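Local coordinates for protein putative sugar kinase PH1459 (Pyrococcus horikoshii, PDB 3GBU) that probably phosphorylates a sugar such as fructose at the expense of ATP, as a member of the PfkB family of carbohydrate kinases, at residues F28-G33 / D59-Y64; V147-K152 / I183-I188; A158-L163 / I188-E193. The protein carries 1 engineered substitution. One frame throughout, in Å; residues are numbered along the deposited sequence.

Contact 1. Residues F28-G33 / D59-Y64; sequences FEKHPG and DPFGEY
K30, on strand 27-33, where the small sheet runs on into the second subunit, lays its side chain over the ring of Y64 near the start of helix 60-71. Its CE sits almost over the ring centre, 3.5 Å from the centroid of Y64 (CH-pi), and NZ lies over the same face, 3.6 Å from that centroid (cation-pi). The ring reaches the strand because CG of Y64 stands anti to the backbone N (chi1 167°). P32 crosses the ring at about a right angle, its CD 3.3 Å from Y64 OH, while F61 meets the lysine one carbon nearer its backbone, CE1 3.8 Å from K30 CD. This is the tight part: the lysine methylenes pack on the aromatics while the ammonium meets the pi electrons of Y64. The other side of the strand is looser: H31 turns away, and its NE2 donates to E29 OE1 at 2.7 Å, nearly straight, both residues being partly exposed. K30 NZ also donates to V25 O and K23 O of the second subunit. Carbonyls and pi electrons thus hold the buried ammonium, probably keep it charged and tie this contact to the subunit interface.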
loop_
_atom_site.group_PDB
_atom_site.type_symbol
_atom_site.label_atom_id
_atom_site.label_comp_id
_atom_site.label_asym_id
_atom_site.label_seq_id
_atom_site.Cartn_x
_atom_site.Cartn_y
_atom_site.Cartn_z
ATOM N N PHE A 28 6.847 -0.653 -10.358
ATOM C CA PHE A 28 6.137 -1.786 -9.806
ATOM C C PHE A 28 4.974 -2.121 -10.729
ATOM O O PHE A 28 4.270 -1.233 -11.213
ATOM C CB PHE A 28 5.608 -1.444 -8.414
ATOM C CG PHE A 28 6.690 -1.217 -7.394
ATOM C CD1 PHE A 28 7.172 -2.273 -6.624
ATOM C CD2 PHE A 28 7.223 0.049 -7.202
ATOM C CE1 PHE A 28 8.176 -2.066 -5.675
ATOM C CE2 PHE A 28 8.225 0.265 -6.256
ATOM C CZ PHE A 28 8.699 -0.796 -5.493
ATOM N N GLU A 29 4.790 -3.412 -10.962
ATOM C CA GLU A 29 3.733 -3.920 -11.819
ATOM C C GLU A 29 2.730 -4.617 -10.888
ATOM O O GLU A 29 3.108 -5.473 -10.081
ATOM C CB GLU A 29 4.347 -4.908 -12.821
ATOM C CG GLU A 29 3.419 -5.396 -13.905
ATOM C CD GLU A 29 4.116 -6.338 -14.901
ATOM O OE1 GLU A 29 4.658 -7.393 -14.466
ATOM O OE2 GLU A 29 4.113 -6.013 -16.116
ATOM N N LYS A 30 1.458 -4.254 -10.987
ATOM C CA LYS A 30 0.465 -4.859 -10.102
ATOM C C LYS A 30 -0.178 -6.117 -10.681
ATOM O O LYS A 30 -0.525 -6.167 -11.861
ATOM C CB LYS A 30 -0.605 -3.821 -9.711
ATOM C CG LYS A 30 -1.879 -3.804 -10.535
ATOM C CD LYS A 30 -2.906 -2.856 -9.879
ATOM C CE LYS A 30 -4.332 -3.136 -10.331
ATOM N NZ LYS A 30 -4.490 -3.007 -11.801
ATOM N N HIS A 31 -0.299 -7.135 -9.836
ATOM C CA HIS A 31 -0.893 -8.420 -10.209
ATOM C C HIS A 31 -1.654 -8.994 -9.022
ATOM O O HIS A 31 -1.438 -8.586 -7.883
ATOM C CB HIS A 31 0.189 -9.435 -10.603
ATOM C CG HIS A 31 0.990 -9.031 -11.798
ATOM N ND1 HIS A 31 0.506 -9.121 -13.086
ATOM C CD2 HIS A 31 2.235 -8.506 -11.896
ATOM C CE1 HIS A 31 1.418 -8.667 -13.928
ATOM N NE2 HIS A 31 2.475 -8.287 -13.231
ATOM N N PRO A 32 -2.552 -9.958 -9.278
ATOM C CA PRO A 32 -3.320 -10.571 -8.190
ATOM C C PRO A 32 -2.404 -11.525 -7.422
ATOM O O PRO A 32 -1.593 -12.231 -8.032
ATOM C CB PRO A 32 -4.432 -11.324 -8.919
ATOM C CG PRO A 32 -4.526 -10.640 -10.261
ATOM C CD PRO A 32 -3.084 -10.356 -10.590
ATOM N N GLY A 33 -2.527 -11.546 -6.096
ATOM C CA GLY A 33 -1.691 -12.427 -5.296
ATOM C C GLY A 33 -2.412 -13.030 -4.101
ATOM O O GLY A 33 -3.572 -12.700 -3.823
ATOM N N ASP A 59 -12.751 -0.727 -2.935
ATOM C CA ASP A 59 -11.911 0.201 -3.675
ATOM C C ASP A 59 -11.548 -0.357 -5.043
ATOM O O ASP A 59 -11.916 -1.479 -5.378
ATOM C CB ASP A 59 -10.642 0.523 -2.872
ATOM C CG ASP A 59 -9.876 -0.720 -2.464
ATOM O OD1 ASP A 59 -9.512 -1.526 -3.355
ATOM O OD2 ASP A 59 -9.636 -0.885 -1.248
ATOM N N PRO A 60 -10.822 0.425 -5.857
ATOM C CA PRO A 60 -10.443 -0.045 -7.192
ATOM C C PRO A 60 -9.661 -1.359 -7.201
ATOM O O PRO A 60 -9.871 -2.201 -8.071
ATOM C CB PRO A 60 -9.624 1.120 -7.751
ATOM C CG PRO A 60 -10.236 2.324 -7.064
ATOM C CD PRO A 60 -10.391 1.822 -5.648
ATOM N N PHE A 61 -8.764 -1.531 -6.237
ATOM C CA PHE A 61 -7.952 -2.745 -6.162
ATOM C C PHE A 61 -8.775 -3.960 -5.785
ATOM O O PHE A 61 -8.496 -5.073 -6.229
ATOM C CB PHE A 61 -6.785 -2.539 -5.187
ATOM C CG PHE A 61 -5.676 -1.677 -5.750
ATOM C CD1 PHE A 61 -5.745 -1.206 -7.062
ATOM C CD2 PHE A 61 -4.562 -1.344 -4.978
ATOM C CE1 PHE A 61 -4.723 -0.418 -7.594
ATOM C CE2 PHE A 61 -3.541 -0.559 -5.504
ATOM C CZ PHE A 61 -3.626 -0.095 -6.817
ATOM N N GLY A 62 -9.795 -3.744 -4.963
ATOM C CA GLY A 62 -10.660 -4.842 -4.590
ATOM C C GLY A 62 -11.416 -5.298 -5.829
ATOM O O GLY A 62 -11.523 -6.495 -6.081
ATOM N N GLU A 63 -11.922 -4.343 -6.611
ATOM C CA GLU A 63 -12.675 -4.642 -7.836
ATOM C C GLU A 63 -11.807 -5.361 -8.863
ATOM O O GLU A 63 -12.271 -6.263 -9.567
ATOM C CB GLU A 63 -13.233 -3.348 -8.437
ATOM C CG GLU A 63 -14.043 -2.551 -7.431
ATOM C CD GLU A 63 -14.525 -1.223 -7.972
ATOM O OE1 GLU A 63 -13.759 -0.555 -8.705
ATOM O OE2 GLU A 63 -15.672 -0.836 -7.646
ATOM N N TYR A 64 -10.549 -4.946 -8.941
ATOM C CA TYR A 64 -9.581 -5.544 -9.847
ATOM C C TYR A 64 -9.447 -7.027 -9.532
ATOM O O TYR A 64 -9.609 -7.878 -10.408
ATOM C CB TYR A 64 -8.224 -4.864 -9.655
ATOM C CG TYR A 64 -7.057 -5.581 -10.301
ATOM C CD1 TYR A 64 -6.865 -5.550 -11.685
ATOM C CD2 TYR A 64 -6.131 -6.271 -9.524
ATOM C CE1 TYR A 64 -5.766 -6.184 -12.279
ATOM C CE2 TYR A 64 -5.035 -6.911 -10.103
ATOM C CZ TYR A 64 -4.855 -6.859 -11.482
ATOM O OH TYR A 64 -3.747 -7.458 -12.044
#

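Contact 2. Residues V147-K152 / I183-I188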
loop_
_atom_site.group_PDB
_atom_site.type_symbol
_atom_site.label_atom_id
_atom_site.label_comp_id
_atom_site.label_asym_id
_atom_site.label_seq_id
_atom_site.Cartn_x
_atom_site.Cartn_y
_atom_site.Cartn_z
ATOM N N VAL A 147 -14.104 -21.611 11.576
ATOM C CA VAL A 147 -14.708 -22.191 10.373
ATOM C C VAL A 147 -14.174 -23.589 10.080
ATOM O O VAL A 147 -14.954 -24.525 9.884
ATOM C CB VAL A 147 -14.468 -21.293 9.132
ATOM C CG1 VAL A 147 -14.868 -22.022 7.866
ATOM C CG2 VAL A 147 -15.262 -20.015 9.264
ATOM N N ILE A 148 -12.851 -23.731 10.053
ATOM C CA ILE A 148 -12.225 -25.028 9.776
ATOM C C ILE A 148 -12.581 -26.058 10.850
ATOM O O ILE A 148 -12.745 -27.251 10.557
ATOM C CB ILE A 148 -10.682 -24.911 9.703
ATOM C CG1 ILE A 148 -10.277 -23.993 8.540
ATOM C CG2 ILE A 148 -10.061 -26.297 9.543
ATOM C CD1 ILE A 148 -10.717 -24.495 7.161
ATOM N N LYS A 149 -12.675 -25.604 12.097
ATOM C CA LYS A 149 -13.028 -26.499 13.192
ATOM C C LYS A 149 -14.436 -27.050 12.931
ATOM O O LYS A 149 -14.656 -28.252 13.014
ATOM C CB LYS A 149 -12.997 -25.751 14.529
ATOM C CG LYS A 149 -13.305 -26.610 15.759
ATOM C CD LYS A 149 -12.107 -27.453 16.150
ATOM C CE LYS A 149 -12.344 -28.211 17.443
ATOM N NZ LYS A 149 -12.365 -27.303 18.617
ATOM N N LYS A 150 -15.384 -26.173 12.600
ATOM C CA LYS A 150 -16.748 -26.629 12.334
ATOM C C LYS A 150 -16.851 -27.595 11.154
ATOM O O LYS A 150 -17.513 -28.620 11.264
ATOM C CB LYS A 150 -17.697 -25.459 12.061
ATOM C CG LYS A 150 -19.124 -25.931 11.709
ATOM C CD LYS A 150 -19.963 -24.844 11.047
ATOM C CE LYS A 150 -21.441 -25.222 10.969
ATOM N NZ LYS A 150 -21.723 -26.516 10.268
ATOM N N ILE A 151 -16.213 -27.270 10.031
ATOM C CA ILE A 151 -16.294 -28.132 8.846
ATOM C C ILE A 151 -15.543 -29.455 8.972
ATOM O O ILE A 151 -15.835 -30.410 8.253
ATOM C CB ILE A 151 -15.806 -27.390 7.579
ATOM C CG1 ILE A 151 -14.323 -27.059 7.695
ATOM C CG2 ILE A 151 -16.598 -26.092 7.402
ATOM C CD1 ILE A 151 -13.863 -25.980 6.714
ATOM N N LYS A 152 -14.586 -29.511 9.892
ATOM C CA LYS A 152 -13.797 -30.716 10.118
ATOM C C LYS A 152 -14.714 -31.931 10.188
ATOM O O LYS A 152 -15.643 -31.968 10.993
ATOM C CB LYS A 152 -13.005 -30.590 11.421
ATOM C CG LYS A 152 -12.053 -31.733 11.693
ATOM C CD LYS A 152 -11.052 -31.863 10.573
ATOM C CE LYS A 152 -10.014 -32.930 10.857
ATOM N NZ LYS A 152 -9.155 -33.139 9.650
ATOM N N ILE A 183 -2.404 -27.729 11.694
ATOM C CA ILE A 183 -1.914 -28.993 11.165
ATOM C C ILE A 183 -2.742 -30.159 11.690
ATOM O O ILE A 183 -3.103 -31.062 10.934
ATOM C CB ILE A 183 -0.432 -29.200 11.533
ATOM C CG1 ILE A 183 0.411 -28.134 10.825
ATOM C CG2 ILE A 183 0.017 -30.613 11.151
ATOM C CD1 ILE A 183 1.880 -28.117 11.219
ATOM N N LYS A 184 -3.054 -30.132 12.980
ATOM C CA LYS A 184 -3.845 -31.196 13.578
ATOM C C LYS A 184 -5.272 -31.191 13.061
ATOM O O LYS A 184 -5.976 -32.189 13.158
ATOM C CB LYS A 184 -3.835 -31.078 15.103
ATOM C CG LYS A 184 -2.461 -31.331 15.719
ATOM C CD LYS A 184 -2.524 -31.307 17.246
ATOM C CE LYS A 184 -1.156 -31.549 17.871
ATOM N NZ LYS A 184 -1.224 -31.541 19.357
ATOM N N LEU A 185 -5.699 -30.064 12.507
ATOM C CA LEU A 185 -7.044 -29.959 11.954
ATOM C C LEU A 185 -7.099 -30.417 10.490
ATOM O O LEU A 185 -8.175 -30.687 9.955
ATOM C CB LEU A 185 -7.530 -28.508 12.024
ATOM C CG LEU A 185 -8.196 -28.003 13.307
ATOM C CD1 LEU A 185 -8.663 -26.581 13.087
ATOM C CD2 LEU A 185 -9.381 -28.890 13.667
ATOM N N ALA A 186 -5.938 -30.522 9.852
ATOM C CA ALA A 186 -5.884 -30.879 8.439
ATOM C C ALA A 186 -5.701 -32.332 8.041
ATOM O O ALA A 186 -4.928 -33.085 8.637
ATOM C CB ALA A 186 -4.810 -30.040 7.751
ATOM N N ASP A 187 -6.424 -32.710 6.999
ATOM C CA ASP A 187 -6.316 -34.048 6.450
ATOM C C ASP A 187 -5.113 -34.016 5.506
ATOM O O ASP A 187 -4.358 -34.982 5.394
ATOM C CB ASP A 187 -7.577 -34.375 5.656
ATOM C CG ASP A 187 -8.817 -34.397 6.522
ATOM O OD1 ASP A 187 -8.991 -35.387 7.259
ATOM O OD2 ASP A 187 -9.608 -33.428 6.470
ATOM N N ILE A 188 -4.930 -32.875 4.849
ATOM C CA ILE A 188 -3.854 -32.699 3.882
ATOM C C ILE A 188 -2.919 -31.545 4.241
ATOM O O ILE A 188 -3.351 -30.401 4.353
ATOM C CB ILE A 188 -4.453 -32.448 2.490
ATOM C CG1 ILE A 188 -5.344 -33.635 2.112
ATOM C CG2 ILE A 188 -3.345 -32.208 1.473
ATOM C CD1 ILE A 188 -6.459 -33.281 1.160
#
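L185 and I148 bring together two helices that flank the large, mainly parallel sheet of this ribokinase-like fold, near the C-terminal ends of both. L185 points at the neighbouring helix, its CG anti to its own carbonyl carbon (chi1 -86°), and the two methyls divide the work: CD1 meets I148 CG2 at 3.8 Å, and CD2 meets K149 CD at 4.0 Å. The branched isoleucine suits its buried place, since CG2 serves L185 while the side chain also touches I157, V128 and F130. K149, on the exposed side, contributes only the apolar middle of its chain. K152, the first residue beyond helical geometry, has CG anti to the backbone N and a single bend at chi2 (59°), past which the extended chain reaches the turn after helix 172-185. A lysine fits there because its methylenes run beside the leucine carbonyl before the ammonium closes on two oxygens. D187 comes from the opposite direction; its OD2 also accepts from I157 N, and K152 NZ to D187 OD2, 3.2 Å, is a weak bond within a salt bridge. The shorter bond runs from K152 NZ to L185 O, 2.7 Å, with the donor 54° above the carbonyl plane.

Contact 3. Residues A158-L163 / I188-E193; sequences AFDVNL and IVKASE. With ATP (adenosine-5'-triphosphate), chain E.
Both D160 and K190 carry CG anti to the backbone N, chi1 -178° and 174°, and because the two are paired on neighbouring parallel strands, their side chains leave the same face of the sheet and run side by side. The lysine stays extended until a bend at chi4 (-69°) turns its ammonium between two anions. NZ donates to D160 OD2 at 3.0 Å, a salt bridge approached from above the carboxylate plane, and to O1B of the ATP beta phosphate at 2.7 Å. A long cationic chain suits this position, and the aspartate, as a second-shell residue behind the lysine that meets ATP, holds the ammonium in place for the phosphate. The other carboxylate oxygen, D160 OD1, accepts from N162 N, so an Asx turn shapes the chain as it leaves the strand and helps to set the acid's rotation. T215, another ATP-binding residue, lies close to K190.

Beneath these groups the strands are joined by a regular parallel ladder. F159 N donates to I188 O at 2.7 Å, F159 O accepts from K190 N, and V161 N continues the series to K190 O at 2.9 Å. A158 and I188 share the face of D160 and K190, where helix 245-259 covers them; the small alanine lets its CB sit 4.0 Å from I188 CB. F159 and V189 occupy the other face, and the phenylalanine ring leads off toward L179 and S182 of helix 172-185. Past the ladder V161 CG2 rests on A191 CB at 3.9 Å.

Strand 156-160, helix 172-185 and strand 188-192 form a beta-alpha-beta unit of the ribokinase-like fold, in which K190, near the C-terminal end of strand 188-192, contributes to the site of the ATP phosphates.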
loop_
_atom_site.group_PDB
_atom_site.type_symbol
_atom_site.label_atom_id
_atom_site.label_comp_id
_atom_site.label_asym_id
_atom_site.label_seq_id
_atom_site.Cartn_x
_atom_site.Cartn_y
_atom_site.Cartn_z
ATOM N N ALA A 158 -7.298 -28.965 3.809
ATOM C CA ALA A 158 -5.940 -28.882 3.270
ATOM C C ALA A 158 -5.245 -27.638 3.812
ATOM O O ALA A 158 -5.813 -26.544 3.800
ATOM C CB ALA A 158 -5.976 -28.843 1.737
ATOM N N PHE A 159 -4.012 -27.811 4.276
ATOM C CA PHE A 159 -3.248 -26.710 4.838
ATOM C C PHE A 159 -1.826 -26.619 4.299
ATOM O O PHE A 159 -1.061 -27.570 4.394
ATOM C CB PHE A 159 -3.202 -26.852 6.369
ATOM C CG PHE A 159 -2.535 -25.697 7.071
ATOM C CD1 PHE A 159 -3.080 -24.414 7.003
ATOM C CD2 PHE A 159 -1.359 -25.890 7.796
ATOM C CE1 PHE A 159 -2.469 -23.340 7.646
ATOM C CE2 PHE A 159 -0.740 -24.830 8.440
ATOM C CZ PHE A 159 -1.295 -23.547 8.367
ATOM N N ASP A 160 -1.485 -25.472 3.718
ATOM C CA ASP A 160 -0.136 -25.228 3.215
ATOM C C ASP A 160 0.551 -24.393 4.304
ATOM O O ASP A 160 0.225 -23.223 4.491
ATOM C CB ASP A 160 -0.170 -24.423 1.908
ATOM C CG ASP A 160 1.226 -24.196 1.321
ATOM O OD1 ASP A 160 2.211 -24.187 2.084
ATOM O OD2 ASP A 160 1.345 -24.012 0.096
ATOM N N VAL A 161 1.501 -24.983 5.020
ATOM C CA VAL A 161 2.189 -24.270 6.095
ATOM C C VAL A 161 2.620 -22.850 5.713
ATOM O O VAL A 161 2.495 -21.929 6.528
ATOM C CB VAL A 161 3.397 -25.082 6.609
ATOM C CG1 VAL A 161 4.260 -24.235 7.537
ATOM C CG2 VAL A 161 2.891 -26.305 7.354
ATOM N N ASN A 162 3.121 -22.688 4.486
ATOM C CA ASN A 162 3.549 -21.389 3.950
ATOM C C ASN A 162 4.052 -20.422 5.036
ATOM O O ASN A 162 3.475 -19.360 5.268
ATOM C CB ASN A 162 2.372 -20.775 3.171
ATOM C CG ASN A 162 2.792 -19.628 2.273
ATOM O OD1 ASN A 162 3.902 -19.629 1.730
ATOM N ND2 ASN A 162 1.899 -18.650 2.094
ATOM N N LEU A 163 5.150 -20.792 5.683
ATOM C CA LEU A 163 5.709 -20.004 6.772
ATOM C C LEU A 163 6.317 -18.658 6.379
ATOM O O LEU A 163 7.170 -18.582 5.498
ATOM C CB LEU A 163 6.760 -20.838 7.501
ATOM C CG LEU A 163 6.942 -20.603 9.001
ATOM C CD1 LEU A 163 5.802 -21.268 9.744
ATOM C CD2 LEU A 163 8.263 -21.193 9.467
ATOM N N ILE A 188 -4.930 -32.875 4.849
ATOM C CA ILE A 188 -3.854 -32.699 3.882
ATOM C C ILE A 188 -2.919 -31.545 4.241
ATOM O O ILE A 188 -3.351 -30.401 4.353
ATOM C CB ILE A 188 -4.453 -32.448 2.490
ATOM C CG1 ILE A 188 -5.344 -33.635 2.112
ATOM C CG2 ILE A 188 -3.345 -32.208 1.473
ATOM C CD1 ILE A 188 -6.459 -33.281 1.160
ATOM N N VAL A 189 -1.637 -31.848 4.420
ATOM C CA VAL A 189 -0.663 -30.824 4.768
ATOM C C VAL A 189 0.460 -30.714 3.734
ATOM O O VAL A 189 0.990 -31.722 3.272
ATOM C CB VAL A 189 -0.016 -31.103 6.159
ATOM C CG1 VAL A 189 1.029 -30.029 6.476
ATOM C CG2 VAL A 189 -1.095 -31.143 7.242
ATOM N N LYS A 190 0.808 -29.483 3.375
ATOM C CA LYS A 190 1.885 -29.221 2.431
ATOM C C LYS A 190 2.935 -28.374 3.143
ATOM O O LYS A 190 2.598 -27.468 3.900
ATOM C CB LYS A 190 1.368 -28.463 1.201
ATOM C CG LYS A 190 2.476 -28.022 0.230
ATOM C CD LYS A 190 1.896 -27.269 -0.968
ATOM C CE LYS A 190 2.971 -26.592 -1.808
ATOM N NZ LYS A 190 3.641 -25.448 -1.122
ATOM N N ALA A 191 4.206 -28.672 2.916
ATOM C CA ALA A 191 5.262 -27.891 3.543
ATOM C C ALA A 191 6.604 -28.172 2.906
ATOM O O ALA A 191 6.826 -29.250 2.358
ATOM C CB ALA A 191 5.327 -28.199 5.033
ATOM N N SER A 192 7.494 -27.190 2.969
ATOM C CA SER A 192 8.828 -27.359 2.425
ATOM C C SER A 192 9.641 -28.096 3.489
ATOM O O SER A 192 9.300 -28.069 4.672
ATOM C CB SER A 192 9.468 -26.001 2.146
ATOM O OG SER A 192 9.814 -25.347 3.352
ATOM N N GLU A 193 10.711 -28.762 3.069
ATOM C CA GLU A 193 11.552 -29.492 4.010
ATOM C C GLU A 193 12.026 -28.512 5.078
ATOM O O GLU A 193 12.078 -28.835 6.265
ATOM C CB GLU A 193 12.764 -30.092 3.293
ATOM C CG GLU A 193 13.515 -31.111 4.129
ATOM C CD GLU A 193 14.854 -31.497 3.527
ATOM O OE1 GLU A 193 15.316 -32.624 3.804
ATOM O OE2 GLU A 193 15.448 -30.674 2.790
HETATM P PG ATP E . 7.490 -21.654 -1.350
HETATM O O1G ATP E . 8.655 -21.463 -0.422
HETATM O O2G ATP E . 6.226 -21.008 -0.819
HETATM O O3G ATP E . 7.826 -21.226 -2.777
HETATM P PB ATP E . 6.924 -24.263 -2.585
HETATM O O1B ATP E . 6.188 -25.507 -2.135
HETATM O O2B ATP E . 6.337 -23.358 -3.613
HETATM O O3B ATP E . 7.261 -23.254 -1.352
HETATM P PA ATP E . 8.866 -24.943 -4.649
HETATM O O1A ATP E . 8.387 -23.811 -5.539
HETATM O O2A ATP E . 10.328 -25.254 -4.623
HETATM O O3A ATP E . 8.387 -24.731 -3.095
HETATM O "O5'" ATP E . 8.057 -26.295 -4.989
HETATM C "C5'" ATP E . 6.928 -26.339 -5.867
HETATM C "C4'" ATP E . 7.069 -27.607 -6.713
HETATM O "O4'" ATP E . 7.278 -27.169 -8.062
HETATM C "C3'" ATP E . 8.305 -28.459 -6.413
HETATM O "O3'" ATP E . 8.081 -29.442 -5.424
HETATM C "C2'" ATP E . 8.661 -29.043 -7.739
HETATM O "O2'" ATP E . 8.014 -30.292 -7.994
HETATM C "C1'" ATP E . 8.239 -27.987 -8.730
HETATM N N9 ATP E . 9.488 -27.241 -9.109
HETATM C C8 ATP E . 10.046 -26.138 -8.535
HETATM N N7 ATP E . 11.188 -25.764 -9.175
HETATM C C5 ATP E . 11.377 -26.632 -10.183
HETATM C C6 ATP E . 12.369 -26.845 -11.265
HETATM N N6 ATP E . 13.420 -26.021 -11.391
HETATM N N1 ATP E . 12.185 -27.902 -12.124
HETATM C C2 ATP E . 11.127 -28.760 -12.025
HETATM N N3 ATP E . 10.185 -28.625 -11.063
HETATM C C4 ATP E . 10.253 -27.603 -10.140
#

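Overall arrangement
The contacts fall into two regions of one PfkB chain. Contact 1 comes first in sequence and ties the small four-stranded sheet to helix 60-71, at the face where the second subunit joins; its centre is about 30 Å from that of contact 2, across the centre of the chain, and about 26 Å from that of contact 3. Contacts 2 and 3 alternate along the chain, share I188 and have centres about 13 Å apart. Both involve the unit of strand 156-160, helix 172-185 and strand 188-192: contact 2 joins helix 172-185 of the unit to helix 140-151 before it, contact 3 pairs the strands leading to ATP. A186 and I183 pack on F159, linking the helix layer to the nucleotide site's strands.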